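Local coordinates for protein DOA1 (Saccharomyces cerevisiae, PDB 3ODT) that probably binds ubiquitin through its seven-bladed WD40 beta propeller and takes part in regulating the turnover of F-box proteins, at residues K31-S36 against E72-G77; A126-E131 against Y136-H141; K157-S162 against I167-N172; S180-D185 against G215-T220. One frame throughout, in Å; residues are numbered along the deposited sequence.

Contact 1 (K31-S36 against E72-G77); sequences KVASVS and ELLLFG
Ala33 faces Leu74 and Val35 faces Phe76 from two strands that run in the same direction but stand too far apart to pair, with 7.8 Å between the CA atoms of Ala33 and Leu74. No hydrogen bond joins the segments, and side chains alone bridge the gap. The CB of Ala33 lies against both methyls of Leu74. Its approach to Leu74 CD2, at 3.5 Å, is tighter than a usual carbon contact, while Leu74 CD1 stands 3.8 Å from Ala33 CB. Further along, Val35 reaches over with CG1, which ends 3.9 Å from Phe76 CB. The two side chains meet at a slant. Phe76 offers its CB here rather than its ring: CG sits between the backbone N and the carbonyl carbon (chi1 51°), and the ring leads away from 31-36. That ring meets the ring of Tyr56, and the side chain also touches Val41. Strands 31-36 and 73-78 are each second in their own four-stranded blade, so this is a seam between neighbouring propeller blades. All four residues are buried. The contact is wholly apolar, so the two blades are held together here by carbon packing and not by directional bonds.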
loop_
_atom_site.group_PDB
_atom_site.type_symbol
_atom_site.label_atom_id
_atom_site.label_comp_id
_atom_site.label_asym_id
_atom_site.label_seq_id
_atom_site.Cartn_x
_atom_site.Cartn_y
_atom_site.Cartn_z
ATOM N N LYS A 31 -1.411 4.820 16.386
ATOM C CA LYS A 31 -0.603 5.679 15.541
ATOM C C LYS A 31 -0.741 5.245 14.090
ATOM O O LYS A 31 -0.545 4.068 13.769
ATOM C CB LYS A 31 0.885 5.580 15.915
ATOM C CG LYS A 31 1.276 6.201 17.242
ATOM C CD LYS A 31 2.804 6.231 17.454
ATOM C CE LYS A 31 3.194 7.017 18.709
ATOM N NZ LYS A 31 2.516 6.509 19.914
ATOM N N VAL A 32 -1.010 6.210 13.218
ATOM C CA VAL A 32 -1.034 5.958 11.794
ATOM C C VAL A 32 -0.258 7.069 11.091
ATOM O O VAL A 32 -0.112 8.190 11.611
ATOM C CB VAL A 32 -2.453 5.823 11.228
ATOM C CG1 VAL A 32 -3.263 4.755 11.997
ATOM C CG2 VAL A 32 -3.189 7.136 11.213
ATOM N N ALA A 33 0.202 6.773 9.881
ATOM C CA ALA A 33 0.953 7.745 9.101
ATOM C C ALA A 33 0.422 7.844 7.681
ATOM O O ALA A 33 -0.156 6.901 7.134
ATOM C CB ALA A 33 2.426 7.415 9.104
ATOM N N SER A 34 0.604 9.009 7.093
ATOM C CA SER A 34 0.093 9.264 5.752
ATOM C C SER A 34 1.054 10.163 5.005
ATOM O O SER A 34 1.783 10.933 5.605
ATOM C CB SER A 34 -1.283 9.934 5.829
ATOM O OG SER A 34 -1.202 11.129 6.601
ATOM N N VAL A 35 1.039 10.038 3.676
ATOM C CA VAL A 35 1.825 10.918 2.823
ATOM C C VAL A 35 0.937 11.439 1.717
ATOM O O VAL A 35 -0.107 10.849 1.397
ATOM C CB VAL A 35 3.076 10.217 2.258
ATOM C CG1 VAL A 35 4.004 9.679 3.371
ATOM C CG2 VAL A 35 2.684 9.111 1.301
ATOM N N SER A 36 1.339 12.550 1.123
ATOM C CA SER A 36 0.438 13.305 0.293
ATOM C C SER A 36 1.178 14.009 -0.826
ATOM O O SER A 36 2.383 14.265 -0.725
ATOM C CB SER A 36 -0.279 14.335 1.191
ATOM O OG SER A 36 -0.952 15.333 0.467
ATOM N N GLU A 72 11.963 1.865 13.804
ATOM C CA GLU A 72 10.857 2.799 14.072
ATOM C C GLU A 72 11.001 4.023 13.195
ATOM O O GLU A 72 10.953 5.170 13.662
ATOM C CB GLU A 72 10.789 3.140 15.569
ATOM C CG GLU A 72 10.686 1.861 16.399
ATOM C CD GLU A 72 10.244 2.069 17.835
ATOM O OE1 GLU A 72 9.693 3.134 18.172
ATOM O OE2 GLU A 72 10.405 1.139 18.627
ATOM N N LEU A 73 11.123 3.755 11.897
ATOM C CA LEU A 73 11.201 4.774 10.884
ATOM C C LEU A 73 10.040 4.679 9.934
ATOM O O LEU A 73 9.698 3.596 9.455
ATOM C CB LEU A 73 12.456 4.657 10.045
ATOM C CG LEU A 73 13.761 4.911 10.788
ATOM C CD1 LEU A 73 14.925 4.578 9.865
ATOM C CD2 LEU A 73 13.837 6.335 11.284
ATOM N N LEU A 74 9.459 5.834 9.665
ATOM C CA LEU A 74 8.547 5.972 8.549
ATOM C C LEU A 74 9.366 6.184 7.280
ATOM O O LEU A 74 10.147 7.141 7.195
ATOM C CB LEU A 74 7.618 7.163 8.757
ATOM C CG LEU A 74 6.590 6.967 9.864
ATOM C CD1 LEU A 74 5.946 8.280 10.168
ATOM C CD2 LEU A 74 5.543 5.922 9.509
ATOM N N LEU A 75 9.185 5.298 6.312
ATOM C CA LEU A 75 9.885 5.389 5.027
ATOM C C LEU A 75 8.910 5.914 3.974
ATOM O O LEU A 75 7.752 5.505 3.939
ATOM C CB LEU A 75 10.438 4.032 4.591
ATOM C CG LEU A 75 11.291 3.272 5.590
ATOM C CD1 LEU A 75 11.773 1.996 4.966
ATOM C CD2 LEU A 75 12.428 4.107 5.998
ATOM N N PHE A 76 9.364 6.801 3.102
ATOM C CA PHE A 76 8.442 7.445 2.188
ATOM C C PHE A 76 9.173 7.841 0.902
ATOM O O PHE A 76 10.385 8.099 0.893
ATOM C CB PHE A 76 7.786 8.664 2.861
ATOM C CG PHE A 76 8.756 9.601 3.493
ATOM C CD1 PHE A 76 9.191 9.408 4.793
ATOM C CD2 PHE A 76 9.252 10.684 2.792
ATOM C CE1 PHE A 76 10.103 10.244 5.363
ATOM C CE2 PHE A 76 10.150 11.557 3.403
ATOM C CZ PHE A 76 10.561 11.328 4.682
ATOM N N GLY A 77 8.435 7.881 -0.185
ATOM C CA GLY A 77 9.012 8.244 -1.457
ATOM C C GLY A 77 7.964 8.785 -2.410
ATOM O O GLY A 77 6.757 8.745 -2.150
#

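Contact 2 (A126-E131 against Y136-H141); sequences AKVWKE and YNLQAH
The hairpin formed by strands 125-130 and 133-139 makes the outer half of a WD40 blade, and Val128 pairs with Tyr136 near its turn. The strands are antiparallel, with axes 4.8 Å apart at the closest. Ala126 with Leu138 and Val128 with Tyr136 are hydrogen-bonded pairs, each bonded in both directions. The shorter bond of the second pair, Val128 N to Tyr136 O, is 2.8 Å and nearly straight at 166°. Lys127 and Asn137 form the non-hydrogen-bonded pair between them. Their side chains lie side by side, and the bend at chi4 (45°) brings Lys127 NZ to Asn137 OD1 at 2.8 Å. The ammonium comes from above the plane of the amide. Lys127 NZ is also hydrogen-bonded to Thr125 OG1. On the other end of that amide, Asn137 ND2 donates to Gln139 OE1 at 3.0 Å. A leucine in place of Asn137 would probably leave Lys127 NZ with Thr125 but without the amide oxygen, and Gln139 OE1 without this donor. The opposite face is apolar. Val128 CB sits at the edge of the Tyr136 ring, 4.1 Å from Tyr136 CD2, and Leu138 CD1 is 4.0 Å from Ala126 CB. Phe158 of strand 157-162, in the next blade, touches Val128 and Leu138. Strand 116-121 flanks 125-130 on its other side.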
loop_
_atom_site.group_PDB
_atom_site.type_symbol
_atom_site.label_atom_id
_atom_site.label_comp_id
_atom_site.label_asym_id
_atom_site.label_seq_id
_atom_site.Cartn_x
_atom_site.Cartn_y
_atom_site.Cartn_z
ATOM N N ALA A 126 11.709 -2.549 -9.535
ATOM C CA ALA A 126 11.527 -2.586 -8.089
ATOM C C ALA A 126 12.926 -2.738 -7.538
ATOM O O ALA A 126 13.826 -3.265 -8.230
ATOM C CB ALA A 126 10.668 -3.738 -7.656
ATOM N N LYS A 127 13.131 -2.280 -6.305
ATOM C CA LYS A 127 14.435 -2.387 -5.693
ATOM C C LYS A 127 14.253 -2.966 -4.313
ATOM O O LYS A 127 13.289 -2.657 -3.601
ATOM C CB LYS A 127 15.149 -1.034 -5.655
ATOM C CG LYS A 127 15.723 -0.641 -7.040
ATOM C CD LYS A 127 16.272 0.784 -7.093
ATOM C CE LYS A 127 17.020 1.049 -8.403
ATOM N NZ LYS A 127 16.375 0.589 -9.655
ATOM N N VAL A 128 15.204 -3.801 -3.925
ATOM C CA VAL A 128 15.178 -4.454 -2.627
ATOM C C VAL A 128 16.374 -3.961 -1.829
ATOM O O VAL A 128 17.539 -3.998 -2.303
ATOM C CB VAL A 128 15.300 -5.978 -2.769
ATOM C CG1 VAL A 128 15.379 -6.663 -1.372
ATOM C CG2 VAL A 128 14.159 -6.512 -3.591
ATOM N N TRP A 129 16.086 -3.468 -0.627
ATOM C CA TRP A 129 17.074 -2.781 0.202
ATOM C C TRP A 129 17.169 -3.420 1.584
ATOM O O TRP A 129 16.163 -3.800 2.168
ATOM C CB TRP A 129 16.692 -1.314 0.399
ATOM C CG TRP A 129 16.131 -0.594 -0.776
ATOM C CD1 TRP A 129 14.857 -0.693 -1.246
ATOM C CD2 TRP A 129 16.786 0.401 -1.596
ATOM N NE1 TRP A 129 14.687 0.148 -2.305
ATOM C CE2 TRP A 129 15.852 0.824 -2.558
ATOM C CE3 TRP A 129 18.066 0.934 -1.632
ATOM C CZ2 TRP A 129 16.140 1.789 -3.519
ATOM C CZ3 TRP A 129 18.369 1.889 -2.606
ATOM C CH2 TRP A 129 17.395 2.306 -3.533
ATOM N N LYS A 130 18.385 -3.552 2.083
ATOM C CA LYS A 130 18.621 -4.039 3.431
ATOM C C LYS A 130 19.709 -3.210 4.053
ATOM O O LYS A 130 20.711 -2.898 3.415
ATOM C CB LYS A 130 19.055 -5.504 3.416
ATOM C CG LYS A 130 18.104 -6.421 2.662
ATOM C CD LYS A 130 18.649 -7.857 2.633
ATOM C CE LYS A 130 17.710 -8.791 1.932
ATOM N NZ LYS A 130 18.186 -10.216 1.941
ATOM N N GLU A 131 19.502 -2.857 5.312
ATOM C CA GLU A 131 20.475 -2.089 6.075
ATOM C C GLU A 131 20.929 -0.832 5.322
ATOM O O GLU A 131 22.101 -0.437 5.384
ATOM C CB GLU A 131 21.657 -2.988 6.448
ATOM C CG GLU A 131 21.278 -4.040 7.499
ATOM C CD GLU A 131 22.262 -5.202 7.606
ATOM O OE1 GLU A 131 23.330 -5.166 6.954
ATOM O OE2 GLU A 131 21.962 -6.158 8.354
ATOM N N TYR A 136 19.186 -5.852 -4.341
ATOM C CA TYR A 136 18.759 -6.308 -5.665
ATOM C C TYR A 136 18.013 -5.221 -6.421
ATOM O O TYR A 136 17.073 -4.597 -5.900
ATOM C CB TYR A 136 17.859 -7.547 -5.573
ATOM C CG TYR A 136 18.411 -8.681 -4.744
ATOM C CD1 TYR A 136 19.532 -9.374 -5.137
ATOM C CD2 TYR A 136 17.762 -9.098 -3.607
ATOM C CE1 TYR A 136 20.023 -10.416 -4.396
ATOM C CE2 TYR A 136 18.240 -10.152 -2.856
ATOM C CZ TYR A 136 19.369 -10.799 -3.255
ATOM O OH TYR A 136 19.863 -11.832 -2.514
ATOM N N ASN A 137 18.405 -5.052 -7.683
ATOM C CA ASN A 137 17.674 -4.259 -8.652
ATOM C C ASN A 137 16.844 -5.215 -9.526
ATOM O O ASN A 137 17.405 -6.039 -10.261
ATOM C CB ASN A 137 18.652 -3.478 -9.522
ATOM C CG ASN A 137 17.951 -2.598 -10.513
ATOM O OD1 ASN A 137 16.885 -2.071 -10.232
ATOM N ND2 ASN A 137 18.529 -2.465 -11.696
ATOM N N LEU A 138 15.531 -5.121 -9.432
ATOM C CA LEU A 138 14.627 -5.994 -10.168
ATOM C C LEU A 138 14.200 -5.289 -11.450
ATOM O O LEU A 138 13.228 -4.540 -11.478
ATOM C CB LEU A 138 13.403 -6.324 -9.316
ATOM C CG LEU A 138 13.654 -6.826 -7.882
ATOM C CD1 LEU A 138 12.383 -7.340 -7.226
ATOM C CD2 LEU A 138 14.716 -7.907 -7.822
ATOM N N GLN A 139 14.970 -5.550 -12.492
ATOM C CA GLN A 139 14.869 -4.901 -13.782
ATOM C C GLN A 139 14.463 -5.954 -14.827
ATOM O O GLN A 139 15.223 -6.884 -15.116
ATOM C CB GLN A 139 16.232 -4.255 -14.124
ATOM C CG GLN A 139 16.214 -3.259 -15.303
ATOM C CD GLN A 139 17.467 -2.360 -15.345
ATOM O OE1 GLN A 139 17.703 -1.554 -14.433
ATOM N NE2 GLN A 139 18.263 -2.488 -16.408
ATOM N N ALA A 140 13.255 -5.794 -15.363
ATOM C CA ALA A 140 12.704 -6.725 -16.339
ATOM C C ALA A 140 11.407 -6.198 -16.955
ATOM O O ALA A 140 11.184 -6.343 -18.156
ATOM C CB ALA A 140 12.475 -8.087 -15.702
ATOM N N HIS A 141 10.556 -5.587 -16.134
ATOM C CA HIS A 141 9.283 -5.067 -16.620
ATOM C C HIS A 141 9.492 -4.000 -17.692
ATOM O O HIS A 141 10.484 -3.266 -17.667
ATOM C CB HIS A 141 8.453 -4.451 -15.493
ATOM C CG HIS A 141 7.784 -5.456 -14.617
ATOM N ND1 HIS A 141 6.732 -6.236 -15.053
ATOM C CD2 HIS A 141 7.986 -5.781 -13.317
ATOM C CE1 HIS A 141 6.339 -7.019 -14.062
ATOM N NE2 HIS A 141 7.079 -6.756 -13.002
#

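Contact 3 (K157-S162 against I167-N172); sequences KFLTAS and IKLWQN
Trp170, on strand 167-171, lays the edge of its indole by Phe158 and Thr160 and can be followed outward from its CB. That carbon is 4.2 Å from Phe158 CB, its neighbour in a hydrogen-bonded pair. The ring then passes Phe158 O edge-on: Trp170 CD1 is 3.4 Å from this oxygen, which lies in the ring plane and also accepts the backbone N-H of Trp170. Next comes NE1. It donates to Thr160 OG1 at 2.8 Å, almost straight at 170° and only 6° out of the indole plane. Thr160 CG2 stands 3.4 Å from the same Trp170 NE1. Beyond it Trp170 CZ2 is 4.0 Å from Thr160 OG1, and the six-membered ring goes on toward Ala140 of the preceding loop. Thr160 turns OG1 to a place between its backbone N and carbonyl carbon (chi1 56°), and there it meets the indole. Replacing Trp170 by a phenylalanine would probably leave Thr160 OG1 without its N-H donor and let the ring turn more freely.

On the other face Leu159 CD1 packs 3.7 Å from Ile167 CG2. At the turn-distant end, the edge of the Phe158 ring meets Asn172 O, 3.5 Å from Phe158 CE2.

Thr160 OG1 is also hydrogen-bonded to His141, whose other ring nitrogen bonds Asp164. Trp170, Thr160, His141 and Asp164 thus form the Trp-Ser/Thr-His-Asp hydrogen-bonded tetrad typical of WD40 blades, which here ties the two middle strands to the turn between them and to the loop that enters the blade.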
loop_
_atom_site.group_PDB
_atom_site.type_symbol
_atom_site.label_atom_id
_atom_site.label_comp_id
_atom_site.label_asym_id
_atom_site.label_seq_id
_atom_site.Cartn_x
_atom_site.Cartn_y
_atom_site.Cartn_z
ATOM N N LYS A 157 12.608 -14.115 -2.362
ATOM C CA LYS A 157 11.594 -14.112 -3.416
ATOM C C LYS A 157 10.701 -12.902 -3.280
ATOM O O LYS A 157 10.266 -12.566 -2.181
ATOM C CB LYS A 157 10.759 -15.400 -3.358
ATOM C CG LYS A 157 11.503 -16.599 -3.895
ATOM C CD LYS A 157 10.644 -17.877 -3.863
ATOM C CE LYS A 157 11.319 -18.997 -4.635
ATOM N NZ LYS A 157 10.547 -20.262 -4.555
ATOM N N PHE A 158 10.455 -12.255 -4.405
ATOM C CA PHE A 158 9.763 -10.983 -4.467
ATOM C C PHE A 158 8.724 -11.062 -5.565
ATOM O O PHE A 158 8.856 -11.851 -6.525
ATOM C CB PHE A 158 10.749 -9.847 -4.755
ATOM C CG PHE A 158 11.987 -9.927 -3.893
ATOM C CD1 PHE A 158 11.896 -9.699 -2.549
ATOM C CD2 PHE A 158 13.211 -10.306 -4.424
ATOM C CE1 PHE A 158 13.002 -9.806 -1.737
ATOM C CE2 PHE A 158 14.309 -10.437 -3.619
ATOM C CZ PHE A 158 14.209 -10.172 -2.270
ATOM N N LEU A 159 7.709 -10.226 -5.455
ATOM C CA LEU A 159 6.615 -10.187 -6.428
ATOM C C LEU A 159 6.371 -8.735 -6.851
ATOM O O LEU A 159 6.322 -7.846 -6.014
ATOM C CB LEU A 159 5.347 -10.751 -5.800
ATOM C CG LEU A 159 4.248 -11.205 -6.754
ATOM C CD1 LEU A 159 4.642 -12.442 -7.560
ATOM C CD2 LEU A 159 2.974 -11.477 -5.949
ATOM N N THR A 160 6.256 -8.503 -8.152
ATOM C CA THR A 160 6.057 -7.171 -8.685
ATOM C C THR A 160 4.850 -7.148 -9.622
ATOM O O THR A 160 4.533 -8.153 -10.290
ATOM C CB THR A 160 7.322 -6.713 -9.465
ATOM O OG1 THR A 160 7.631 -7.672 -10.485
ATOM C CG2 THR A 160 8.533 -6.571 -8.507
ATOM N N ALA A 161 4.229 -5.982 -9.703
ATOM C CA ALA A 161 3.057 -5.723 -10.518
ATOM C C ALA A 161 3.331 -4.520 -11.390
ATOM O O ALA A 161 3.835 -3.489 -10.907
ATOM C CB ALA A 161 1.882 -5.397 -9.628
ATOM N N SER A 162 2.945 -4.607 -12.655
ATOM C CA SER A 162 3.323 -3.587 -13.630
ATOM C C SER A 162 2.241 -3.136 -14.595
ATOM O O SER A 162 1.290 -3.859 -14.918
ATOM C CB SER A 162 4.566 -4.094 -14.386
ATOM O OG SER A 162 4.979 -3.267 -15.450
ATOM N N ILE A 167 2.510 -9.695 -13.728
ATOM C CA ILE A 167 3.029 -9.865 -12.369
ATOM C C ILE A 167 4.264 -10.746 -12.533
ATOM O O ILE A 167 4.204 -11.715 -13.283
ATOM C CB ILE A 167 1.986 -10.536 -11.455
ATOM C CG1 ILE A 167 0.788 -9.585 -11.312
ATOM C CG2 ILE A 167 2.562 -10.831 -10.093
ATOM C CD1 ILE A 167 -0.515 -10.252 -11.389
ATOM N N LYS A 168 5.371 -10.413 -11.871
ATOM C CA LYS A 168 6.566 -11.237 -11.945
ATOM C C LYS A 168 6.979 -11.682 -10.565
ATOM O O LYS A 168 6.983 -10.863 -9.627
ATOM C CB LYS A 168 7.715 -10.499 -12.632
ATOM C CG LYS A 168 7.520 -10.361 -14.141
ATOM C CD LYS A 168 8.538 -9.444 -14.815
ATOM C CE LYS A 168 8.200 -9.247 -16.309
ATOM N NZ LYS A 168 8.396 -10.478 -17.098
ATOM N N LEU A 169 7.343 -12.955 -10.450
ATOM C CA LEU A 169 7.966 -13.524 -9.273
ATOM C C LEU A 169 9.469 -13.628 -9.517
ATOM O O LEU A 169 9.907 -14.062 -10.589
ATOM C CB LEU A 169 7.383 -14.905 -9.021
ATOM C CG LEU A 169 8.036 -15.754 -7.934
ATOM C CD1 LEU A 169 7.829 -15.142 -6.558
ATOM C CD2 LEU A 169 7.485 -17.182 -7.957
ATOM N N TRP A 170 10.253 -13.173 -8.551
ATOM C CA TRP A 170 11.700 -13.036 -8.654
ATOM C C TRP A 170 12.346 -13.865 -7.581
ATOM O O TRP A 170 11.779 -14.046 -6.504
ATOM C CB TRP A 170 12.079 -11.578 -8.372
ATOM C CG TRP A 170 11.431 -10.573 -9.232
ATOM C CD1 TRP A 170 10.133 -10.153 -9.160
ATOM C CD2 TRP A 170 12.037 -9.840 -10.301
ATOM N NE1 TRP A 170 9.898 -9.211 -10.130
ATOM C CE2 TRP A 170 11.047 -9.000 -10.844
ATOM C CE3 TRP A 170 13.332 -9.799 -10.841
ATOM C CZ2 TRP A 170 11.300 -8.123 -11.883
ATOM C CZ3 TRP A 170 13.576 -8.930 -11.889
ATOM C CH2 TRP A 170 12.567 -8.086 -12.388
ATOM N N GLN A 171 13.552 -14.349 -7.853
ATOM C CA GLN A 171 14.408 -14.869 -6.802
ATOM C C GLN A 171 15.749 -14.186 -6.969
ATOM O O GLN A 171 16.329 -14.168 -8.058
ATOM C CB GLN A 171 14.524 -16.374 -6.852
ATOM C CG GLN A 171 15.357 -16.938 -5.703
ATOM C CD GLN A 171 15.101 -18.400 -5.454
ATOM O OE1 GLN A 171 15.033 -19.215 -6.390
ATOM N NE2 GLN A 171 15.004 -18.765 -4.176
ATOM N N ASN A 172 16.225 -13.548 -5.904
ATOM C CA ASN A 172 17.379 -12.664 -6.017
ATOM C C ASN A 172 17.001 -11.468 -6.887
ATOM O O ASN A 172 16.023 -10.776 -6.604
ATOM C CB ASN A 172 18.573 -13.405 -6.617
ATOM C CG ASN A 172 19.135 -14.458 -5.683
ATOM O OD1 ASN A 172 19.012 -14.351 -4.463
ATOM N ND2 ASN A 172 19.757 -15.483 -6.253
#

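Contact 4 (S180-D185 against G215-T220); sequences SGIHND and GDVLRT
A single methyl group, Ile182 CD1, makes every close touch from its side of this contact. It reaches two different targets. One is polar: the carbonyl oxygen of Gly215, 3.5 Å from Ile182 CD1. The other is apolar: Val217 CG2, 3.8 Å from that same methyl. No hydrogen bond crosses between the segments. The backbones stay well apart, with 6.9 Å between the CA atoms of Ile182 and Val217. The methyl gets there through two bends of like sense. CG1 of Ile182 stands beside the backbone N (chi1 -50°), and chi2 of -59° then turns CD1 toward 215-220. Val217 answers with the branch that lies beside its own backbone N, and the two side chains run past each other in opposite directions.

Segment 180-185 is the loop that leads from strand 174-179, the outer edge of one propeller blade, to strand 187-194, the inner strand of the next. Strand 217-222 is the outermost strand of that second blade. The loop therefore crosses the flank of the blade it is about to enter. Ile182 also rests on Ser200 and Val210 of the strands between, and its carbonyl oxygen accepts a hydrogen bond from Lys208 NZ.

Gly215 has a positive phi of 72° in the turn before the strand. Beside it, Asp216 N is hydrogen-bonded to Thr214 OG1. Past Val217 the edge strand is irregular: Leu218 and Arg219 both face Leu209 in a classic beta bulge.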
loop_
_atom_site.group_PDB
_atom_site.type_symbol
_atom_site.label_atom_id
_atom_site.label_comp_id
_atom_site.label_asym_id
_atom_site.label_seq_id
_atom_site.Cartn_x
_atom_site.Cartn_y
_atom_site.Cartn_z
ATOM N N SER A 180 1.196 -13.589 -16.971
ATOM C CA SER A 180 0.720 -12.673 -18.016
ATOM C C SER A 180 -0.760 -12.872 -18.294
ATOM O O SER A 180 -1.363 -12.100 -19.052
ATOM C CB SER A 180 1.492 -12.870 -19.307
ATOM O OG SER A 180 1.182 -14.136 -19.854
ATOM N N GLY A 181 -1.344 -13.891 -17.674
ATOM C CA GLY A 181 -2.754 -14.203 -17.894
ATOM C C GLY A 181 -3.737 -13.815 -16.794
ATOM O O GLY A 181 -4.881 -14.292 -16.790
ATOM N N ILE A 182 -3.311 -12.954 -15.878
ATOM C CA ILE A 182 -4.147 -12.599 -14.726
ATOM C C ILE A 182 -5.005 -11.376 -15.035
ATOM O O ILE A 182 -6.211 -11.386 -14.780
ATOM C CB ILE A 182 -3.292 -12.342 -13.478
ATOM C CG1 ILE A 182 -2.328 -13.512 -13.287
ATOM C CG2 ILE A 182 -4.189 -12.155 -12.248
ATOM C CD1 ILE A 182 -3.004 -14.850 -13.121
ATOM N N HIS A 183 -4.382 -10.324 -15.565
ATOM C CA HIS A 183 -5.108 -9.138 -15.978
ATOM C C HIS A 183 -4.672 -8.753 -17.369
ATOM O O HIS A 183 -3.492 -8.898 -17.706
ATOM C CB HIS A 183 -4.782 -7.981 -15.051
ATOM C CG HIS A 183 -5.208 -8.197 -13.635
ATOM N ND1 HIS A 183 -4.322 -8.543 -12.640
ATOM C CD2 HIS A 183 -6.423 -8.113 -13.049
ATOM C CE1 HIS A 183 -4.970 -8.641 -11.488
ATOM N NE2 HIS A 183 -6.248 -8.401 -11.717
ATOM N N ASN A 184 -5.601 -8.221 -18.159
ATOM C CA ASN A 184 -5.280 -7.673 -19.471
ATOM C C ASN A 184 -5.228 -6.147 -19.421
ATOM O O ASN A 184 -5.658 -5.467 -20.352
ATOM C CB ASN A 184 -6.299 -8.135 -20.512
ATOM C CG ASN A 184 -5.845 -7.865 -21.933
ATOM O OD1 ASN A 184 -4.649 -7.844 -22.221
ATOM N ND2 ASN A 184 -6.802 -7.655 -22.830
ATOM N N ASP A 185 -4.701 -5.622 -18.319
ATOM C CA ASP A 185 -4.626 -4.197 -18.086
ATOM C C ASP A 185 -3.558 -3.993 -17.022
ATOM O O ASP A 185 -2.984 -4.953 -16.498
ATOM C CB ASP A 185 -5.972 -3.661 -17.590
ATOM C CG ASP A 185 -6.199 -2.171 -17.905
ATOM O OD1 ASP A 185 -5.228 -1.395 -18.104
ATOM O OD2 ASP A 185 -7.386 -1.766 -17.881
ATOM N N GLY A 215 -0.094 -20.464 -11.597
ATOM C CA GLY A 215 -0.636 -19.271 -12.237
ATOM C C GLY A 215 -2.155 -19.286 -12.404
ATOM O O GLY A 215 -2.712 -18.366 -12.985
ATOM N N ASP A 216 -2.833 -20.316 -11.900
ATOM C CA ASP A 216 -4.294 -20.397 -12.032
ATOM C C ASP A 216 -4.945 -19.291 -11.252
ATOM O O ASP A 216 -4.553 -19.004 -10.120
ATOM C CB ASP A 216 -4.855 -21.716 -11.474
ATOM C CG ASP A 216 -4.532 -22.915 -12.338
ATOM O OD1 ASP A 216 -4.455 -22.785 -13.576
ATOM O OD2 ASP A 216 -4.368 -24.004 -11.760
ATOM N N VAL A 217 -5.988 -18.711 -11.815
ATOM C CA VAL A 217 -6.829 -17.793 -11.072
ATOM C C VAL A 217 -7.814 -18.640 -10.278
ATOM O O VAL A 217 -8.627 -19.359 -10.848
ATOM C CB VAL A 217 -7.559 -16.861 -12.004
ATOM C CG1 VAL A 217 -8.636 -16.039 -11.240
ATOM C CG2 VAL A 217 -6.566 -15.966 -12.701
ATOM N N LEU A 218 -7.713 -18.561 -8.958
ATOM C CA LEU A 218 -8.550 -19.335 -8.048
ATOM C C LEU A 218 -9.873 -18.652 -7.765
ATOM O O LEU A 218 -10.870 -19.313 -7.456
ATOM C CB LEU A 218 -7.820 -19.582 -6.730
ATOM C CG LEU A 218 -6.494 -20.325 -6.896
ATOM C CD1 LEU A 218 -5.813 -20.531 -5.580
ATOM C CD2 LEU A 218 -6.776 -21.663 -7.561
ATOM N N ARG A 219 -9.889 -17.328 -7.828
ATOM C CA ARG A 219 -11.096 -16.587 -7.526
ATOM C C ARG A 219 -10.961 -15.202 -8.079
ATOM O O ARG A 219 -9.873 -14.629 -8.066
ATOM C CB ARG A 219 -11.309 -16.523 -6.011
ATOM C CG ARG A 219 -12.681 -15.946 -5.576
ATOM C CD ARG A 219 -13.094 -16.393 -4.142
ATOM N NE ARG A 219 -13.255 -17.844 -4.063
ATOM C CZ ARG A 219 -12.369 -18.678 -3.509
ATOM N NH1 ARG A 219 -11.281 -18.201 -2.929
ATOM N NH2 ARG A 219 -12.565 -19.994 -3.516
ATOM N N THR A 220 -12.074 -14.664 -8.554
ATOM C CA THR A 220 -12.152 -13.298 -9.031
ATOM C C THR A 220 -13.192 -12.552 -8.172
ATOM O O THR A 220 -14.277 -13.065 -7.905
ATOM C CB THR A 220 -12.541 -13.259 -10.514
ATOM O OG1 THR A 220 -11.559 -13.948 -11.290
ATOM C CG2 THR A 220 -12.617 -11.857 -11.005
#

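In the fold
The four contacts follow one another along the chain and round the propeller. Contacts 2 and 3 lie in adjacent blades, their centres 10 Å apart. They touch through Tyr136 OH and Asn172 OD1, 3.3 Å apart and probably hydrogen-bonded, and through Ala140 CB, 3.3 Å from Trp170 CH2. Contact 3 leads on to contact 4, 15 Å away between centres, where Ile167 CD1 packs 4.1 Å from Ile182 CB. Contact 1 touches none of the others; its centre is 31 Å from that of contact 4, across the middle of the ring. It adjoins the calcium site of Asp20, Ser285 and Asn287 through Ser36 OG, which is hydrogen-bonded to Asp20 O.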